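Local coordinates for putative lipoprotein (Bacteroides thetaiotaomicron, PDB 4Q1Z) that is of unknown function but, as a two-domain DUF4876 family member and putative lipoprotein, is probably tethered to a membrane of this gut bacterium, at residues S67-A70 and N76-Y79; T26-T31 and N137-L142. All blocks are in the same frame, centred on the assembly; numbering follows the deposited sequence.

Interaction 1: residues S67-A70 and N76-Y79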
ATOM      1  N   SER A  67      22.174   8.583   3.583  1.00 61.06           N
ATOM      2  CA  SER A  67      20.805   8.060   3.664  1.00 59.80           C
ATOM      3  C   SER A  67      19.783   9.197   3.694  1.00 62.01           C
ATOM      4  O   SER A  67      19.971  10.213   4.370  1.00 62.57           O
ATOM      5  CB  SER A  67      20.624   7.160   4.882  1.00 64.87           C
ATOM      6  OG  SER A  67      19.345   6.545   4.882  1.00 75.97           O
ATOM      7  N   GLY A  68      18.705   8.997   2.959  1.00 55.86           N
ATOM      8  CA  GLY A  68      17.630   9.965   2.824  1.00 54.38           C
ATOM      9  C   GLY A  68      16.705   9.598   1.697  1.00 57.28           C
ATOM     10  O   GLY A  68      16.735   8.461   1.208  1.00 55.66           O
ATOM     11  N   THR A  69      15.899  10.572   1.261  1.00 56.90           N
ATOM     12  CA  THR A  69      14.878  10.377   0.230  1.00 57.45           C
ATOM     13  C   THR A  69      14.993  11.430  -0.874  1.00 65.43           C
ATOM     14  O   THR A  69      15.184  12.613  -0.599  1.00 67.50           O
ATOM     15  CB  THR A  69      13.460  10.344   0.893  1.00 62.64           C
ATOM     16  OG1 THR A  69      13.316   9.095   1.559  1.00 64.29           O
ATOM     17  CG2 THR A  69      12.305  10.465  -0.101  1.00 57.25           C
ATOM     18  N   ALA A  70      14.856  10.977  -2.126  1.00 62.47           N
ATOM     19  CA  ALA A  70      14.812  11.839  -3.291  1.00 62.63           C
ATOM     20  C   ALA A  70      13.445  11.707  -3.937  1.00 67.57           C
ATOM     21  O   ALA A  70      12.895  10.606  -4.000  1.00 66.19           O
ATOM     22  CB  ALA A  70      15.911  11.475  -4.267  1.00 63.50           C
ATOM     23  N   ASN A  76       7.941  10.779  -7.991  1.00 64.79           N
ATOM     24  CA  ASN A  76       8.298   9.401  -7.645  1.00 62.21           C
ATOM     25  C   ASN A  76       9.206   9.473  -6.438  1.00 63.63           C
ATOM     26  O   ASN A  76      10.083  10.325  -6.389  1.00 64.74           O
ATOM     27  CB  ASN A  76       8.965   8.641  -8.785  1.00 62.78           C
ATOM     28  CG  ASN A  76       8.088   8.428  -9.970  1.00 82.86           C
ATOM     29  OD1 ASN A  76       6.951   7.945  -9.868  1.00 78.33           O
ATOM     30  ND2 ASN A  76       8.602   8.803 -11.122  1.00 73.91           N
ATOM     31  N   GLU A  77       8.976   8.635  -5.449  1.00 58.14           N
ATOM     32  CA  GLU A  77       9.768   8.655  -4.240  1.00 57.93           C
ATOM     33  C   GLU A  77      10.815   7.575  -4.296  1.00 60.97           C
ATOM     34  O   GLU A  77      10.539   6.469  -4.772  1.00 61.90           O
ATOM     35  CB  GLU A  77       8.882   8.494  -3.017  1.00 59.16           C
ATOM     36  CG  GLU A  77       9.569   8.879  -1.721  1.00 71.67           C
ATOM     37  CD  GLU A  77       8.913   8.366  -0.457  1.00 81.86           C
ATOM     38  OE1 GLU A  77       7.662   8.370  -0.395  1.00 77.04           O
ATOM     39  OE2 GLU A  77       9.652   7.954   0.468  1.00 64.72           O
ATOM     40  N   TYR A  78      12.032   7.913  -3.836  1.00 55.08           N
ATOM     41  CA  TYR A  78      13.173   7.020  -3.802  1.00 53.93           C
ATOM     42  C   TYR A  78      13.847   7.034  -2.454  1.00 59.54           C
ATOM     43  O   TYR A  78      14.121   8.103  -1.915  1.00 61.90           O
ATOM     44  CB  TYR A  78      14.232   7.399  -4.874  1.00 54.76           C
ATOM     45  CG  TYR A  78      13.722   7.457  -6.296  1.00 55.14           C
ATOM     46  CD1 TYR A  78      13.054   8.582  -6.772  1.00 56.50           C
ATOM     47  CD2 TYR A  78      13.967   6.416  -7.188  1.00 55.86           C
ATOM     48  CE1 TYR A  78      12.596   8.648  -8.085  1.00 55.86           C
ATOM     49  CE2 TYR A  78      13.526   6.477  -8.509  1.00 56.69           C
ATOM     50  CZ  TYR A  78      12.834   7.595  -8.950  1.00 66.81           C
ATOM     51  OH  TYR A  78      12.370   7.664 -10.241  1.00 75.79           O
ATOM     52  N   TYR A  79      14.181   5.856  -1.935  1.00 55.31           N
ATOM     53  CA  TYR A  79      15.003   5.737  -0.747  1.00 55.20           C
ATOM     54  C   TYR A  79      16.433   5.641  -1.275  1.00 59.83           C
ATOM     55  O   TYR A  79      16.766   4.734  -2.057  1.00 58.16           O
ATOM     56  CB  TYR A  79      14.589   4.556   0.152  1.00 55.81           C
ATOM     57  CG  TYR A  79      15.488   4.423   1.363  1.00 58.13           C
ATOM     58  CD1 TYR A  79      15.590   5.451   2.301  1.00 59.93           C
ATOM     59  CD2 TYR A  79      16.284   3.297   1.542  1.00 59.50           C
ATOM     60  CE1 TYR A  79      16.442   5.345   3.398  1.00 61.39           C
ATOM     61  CE2 TYR A  79      17.139   3.182   2.636  1.00 61.26           C
ATOM     62  CZ  TYR A  79      17.229   4.214   3.549  1.00 70.03           C
ATOM     63  OH  TYR A  79      18.089   4.085   4.607  1.00 78.38           O
TER

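Interaction 2: residues T26-T31 and N137-L142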
ATOM      1  N   THR A  26      13.675  17.092  -5.118  1.00 73.30           N
ATOM      2  CA  THR A  26      13.922  17.338  -3.692  1.00 72.04           C
ATOM      3  C   THR A  26      14.836  16.288  -3.095  1.00 72.10           C
ATOM      4  O   THR A  26      14.757  15.118  -3.477  1.00 70.76           O
ATOM      5  CB  THR A  26      12.580  17.290  -2.881  1.00 80.12           C
ATOM      6  OG1 THR A  26      11.466  17.723  -3.660  1.00 84.05           O
ATOM      7  CG2 THR A  26      12.641  18.054  -1.564  1.00 76.92           C
ATOM      8  N   LEU A  27      15.650  16.694  -2.106  1.00 67.06           N
ATOM      9  CA  LEU A  27      16.453  15.801  -1.281  1.00 65.27           C
ATOM     10  C   LEU A  27      15.913  15.955   0.161  1.00 72.28           C
ATOM     11  O   LEU A  27      16.237  16.923   0.874  1.00 72.89           O
ATOM     12  CB  LEU A  27      17.961  16.056  -1.411  1.00 64.84           C
ATOM     13  CG  LEU A  27      18.581  15.743  -2.761  1.00 66.09           C
ATOM     14  CD1 LEU A  27      19.973  16.265  -2.826  1.00 66.85           C
ATOM     15  CD2 LEU A  27      18.558  14.261  -3.058  1.00 62.04           C
ATOM     16  N   LYS A  28      14.991  15.030   0.532  1.00 68.60           N
ATOM     17  CA  LYS A  28      14.254  14.998   1.807  1.00 67.97           C
ATOM     18  C   LYS A  28      14.935  14.108   2.881  1.00 71.46           C
ATOM     19  O   LYS A  28      15.272  12.951   2.613  1.00 70.04           O
ATOM     20  CB  LYS A  28      12.827  14.502   1.527  1.00 68.59           C
ATOM     21  CG  LYS A  28      11.962  14.322   2.762  1.00 81.81           C
ATOM     22  CD  LYS A  28      10.621  13.662   2.435  1.00 82.32           C
ATOM     23  CE  LYS A  28       9.898  13.220   3.686  1.00 89.24           C
ATOM     24  NZ  LYS A  28       9.629  14.342   4.630  1.00 92.57           N
ATOM     25  N   ASP A  29      15.125  14.669   4.098  1.00 68.88           N
ATOM     26  CA  ASP A  29      15.696  14.013   5.294  1.00 69.16           C
ATOM     27  C   ASP A  29      17.073  13.304   4.999  1.00 70.26           C
ATOM     28  O   ASP A  29      17.448  12.313   5.658  1.00 68.70           O
ATOM     29  CB  ASP A  29      14.654  13.021   5.903  1.00 71.21           C
ATOM     30  CG  ASP A  29      13.250  13.587   6.190  1.00 84.54           C
ATOM     31  OD1 ASP A  29      13.154  14.762   6.645  1.00 86.26           O
ATOM     32  OD2 ASP A  29      12.255  12.833   6.016  1.00 88.91           O
ATOM     33  N   LEU A  30      17.848  13.893   4.054  1.00 65.42           N
ATOM     34  CA  LEU A  30      19.132  13.375   3.600  1.00 64.27           C
ATOM     35  C   LEU A  30      20.260  13.782   4.553  1.00 68.21           C
ATOM     36  O   LEU A  30      20.424  14.958   4.881  1.00 69.77           O
ATOM     37  CB  LEU A  30      19.410  13.838   2.143  1.00 63.99           C
ATOM     38  CG  LEU A  30      20.637  13.274   1.411  1.00 68.01           C
ATOM     39  CD1 LEU A  30      20.527  11.782   1.226  1.00 67.61           C
ATOM     40  CD2 LEU A  30      20.806  13.925   0.065  1.00 67.84           C
ATOM     41  N   THR A  31      21.048  12.789   4.979  1.00 63.30           N
ATOM     42  CA  THR A  31      22.164  12.985   5.892  1.00 63.81           C
ATOM     43  C   THR A  31      23.443  12.276   5.444  1.00 69.52           C
ATOM     44  O   THR A  31      23.418  11.266   4.734  1.00 67.70           O
ATOM     45  CB  THR A  31      21.795  12.504   7.299  1.00 68.83           C
ATOM     46  OG1 THR A  31      21.186  11.206   7.223  1.00 73.99           O
ATOM     47  CG2 THR A  31      20.908  13.502   8.059  1.00 61.90           C
ATOM     48  N   ASN A 137       4.702   3.011   3.525  1.00 50.02           N
ATOM     49  CA  ASN A 137       5.996   2.586   2.978  1.00 50.06           C
ATOM     50  C   ASN A 137       6.926   3.802   2.677  1.00 55.20           C
ATOM     51  O   ASN A 137       8.084   3.618   2.300  1.00 54.40           O
ATOM     52  CB  ASN A 137       5.703   1.782   1.703  1.00 46.83           C
ATOM     53  CG  ASN A 137       6.698   0.736   1.323  1.00 53.96           C
ATOM     54  OD1 ASN A 137       7.162  -0.067   2.141  1.00 53.07           O
ATOM     55  ND2 ASN A 137       6.988   0.682   0.040  1.00 44.54           N
ATOM     56  N   SER A 138       6.417   5.032   2.903  1.00 52.79           N
ATOM     57  CA  SER A 138       7.076   6.299   2.614  1.00 53.00           C
ATOM     58  C   SER A 138       8.009   6.831   3.762  1.00 57.44           C
ATOM     59  O   SER A 138       8.097   6.254   4.858  1.00 55.90           O
ATOM     60  CB  SER A 138       6.024   7.348   2.248  1.00 56.21           C
ATOM     61  OG  SER A 138       5.529   8.098   3.346  1.00 64.62           O
ATOM     62  N   ALA A 139       8.722   7.940   3.451  1.00 54.86           N
ATOM     63  CA  ALA A 139       9.684   8.639   4.308  1.00 55.29           C
ATOM     64  C   ALA A 139       9.035   9.551   5.364  1.00 62.09           C
ATOM     65  O   ALA A 139       9.737  10.045   6.240  1.00 63.88           O
ATOM     66  CB  ALA A 139      10.619   9.466   3.442  1.00 56.08           C
ATOM     67  N   ASP A 140       7.720   9.785   5.291  1.00 59.72           N
ATOM     68  CA  ASP A 140       7.052  10.680   6.229  1.00 60.59           C
ATOM     69  C   ASP A 140       5.623  10.240   6.516  1.00 60.92           C
ATOM     70  O   ASP A 140       5.097   9.385   5.810  1.00 58.47           O
ATOM     71  CB  ASP A 140       7.062  12.130   5.681  1.00 64.01           C
ATOM     72  CG  ASP A 140       7.328  13.232   6.717  1.00 86.06           C
ATOM     73  OD1 ASP A 140       7.494  12.903   7.927  1.00 87.17           O
ATOM     74  OD2 ASP A 140       7.384  14.418   6.321  1.00 98.42           O
ATOM     75  N   ILE A 141       5.004  10.847   7.562  1.00 57.19           N
ATOM     76  CA  ILE A 141       3.615  10.653   7.985  1.00 56.04           C
ATOM     77  C   ILE A 141       2.671  10.976   6.822  1.00 61.30           C
ATOM     78  O   ILE A 141       2.877  11.971   6.128  1.00 61.65           O
ATOM     79  CB  ILE A 141       3.292  11.546   9.226  1.00 59.40           C
ATOM     80  CG1 ILE A 141       4.247  11.276  10.390  1.00 60.40           C
ATOM     81  CG2 ILE A 141       1.818  11.434   9.692  1.00 58.10           C
ATOM     82  CD1 ILE A 141       4.593  12.517  11.140  1.00 63.75           C
ATOM     83  N   LEU A 142       1.662  10.124   6.611  1.00 57.92           N
ATOM     84  CA  LEU A 142       0.587  10.274   5.629  1.00 57.50           C
ATOM     85  C   LEU A 142      -0.732  10.312   6.351  1.00 60.56           C
ATOM     86  O   LEU A 142      -0.891   9.589   7.340  1.00 59.97           O
ATOM     87  CB  LEU A 142       0.556   9.084   4.658  1.00 57.27           C
ATOM     88  CG  LEU A 142       1.594   8.984   3.558  1.00 63.44           C
ATOM     89  CD1 LEU A 142       1.673   7.556   3.047  1.00 62.32           C
ATOM     90  CD2 LEU A 142       1.295   9.978   2.404  1.00 69.51           C
TER

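Interaction 1: residues S67-A70 and N76-Y79
In Tyr-79 the ring carbon CG stands anti to the backbone N (chi1 178°), which lays the phenol along the opposing strand as far as Ser-67, whose OG is swung the same way about its own CA–CB bond (chi1 -174°). The two hydroxyls meet in a bond of 2.8 Å from Tyr-79 OH to Ser-67 OG. It spans the two strands of the beta hairpin 60-72 and 77-89 partway along their length, where the local axes run antiparallel at 165°. The example illustrates how a side-chain bond can supplement a hairpin's backbone ladder by tying the strands together a second time. Two bonds grip the phenol oxygen, one to Ser-67 OG and one to the backbone N of Glu-361, and probably limit the ring's movement; Ser-67 OG is itself held by the carboxylate of Glu-362. On its way the ring passes Gly-68, with CD1 3.4 Å from the Gly-68 carbonyl O.

Within these segments the backbone ladder is represented by the hydrogen-bonded pair Ala-70 and Tyr-78: Ala-70 N reaches Tyr-78 O at 3.0 Å in the carbonyl plane, and Tyr-78 N returns to Ala-70 O at 2.8 Å, almost in line with that carbonyl. Next to it, Thr-69 and Tyr-79 form the non-hydrogen-bonded pair, where the CA of Thr-69 approaches Tyr-78 O at 3.2 Å in a CA-H···O contact. The face bearing Ala-70 also carries the Tyr-78 ring, which takes the Ala-70 carbonyl O at its edge, 3.4 Å from CD1, while its hydroxyl is bonded to Asp-72 beside the turn. On the face of Thr-69 and Tyr-79, Glu-77 leans across the strand until its CG lies 3.6 Å from the methyl CG2 of Thr-69.

Interaction 2: residues T26-T31 and N137-L142
The carboxylate of Asp-140 has the ammonium of Lys-28 over one face, well off its plane and displaced to the OD2 side, while the backbone N of Ile-141 approaches OD1 from beyond the other face in a weak bond of 3.2 Å. Lys-28 NZ lies 2.8 Å from Asp-140 OD2, a salt bridge whose hydrogen bond is weak, as the steep approach would suggest. The same NZ also sits tilted from the plane of the Asp-29 carboxylate, 3.3 Å from Asp-29 OD2, making a second weak bond and a three-residue salt-bridge network. Here two domains meet at the surface: the corner of strand 24-35, in the seven-stranded sheet, touches the loop that follows strand 131-136 of the larger sheet. The lysine chain is extended through CE, a run that lays CE on Ala-139 CB at 3.8 Å, and the bend at its last torsion (chi4 59°) then turns NZ between the two carboxylates. With an alanine here, the like-charged carboxylates of Asp-29 and Asp-140, whose atoms Asp-29 OD2 and Asp-140 OD1 are 5.1 Å apart, would probably be left without the cation between them.

The two contacts are centred about 6 Å apart and both reach the seven-stranded sheet, through neighbouring strands 24-35 and 60-72. Thr-69 looks both ways: its carbonyl O probably bonds Lys-28 N at 2.7 Å, and its OG1 packs on Ala-139 CB at 3.3 Å. Glu-77 makes a similar crossing, with OE1 3.3 Å from Ser-138 CB and OE2 weakly bonded to the backbone N of Ala-139. The hairpin of interaction 1 thus joins interaction 2 in meeting the 137-142 loop at the domain junction. No active site is known; a triethylene glycol, probably from the crystallisation liquor, is hydrogen-bonded to the side chain of Asn-76.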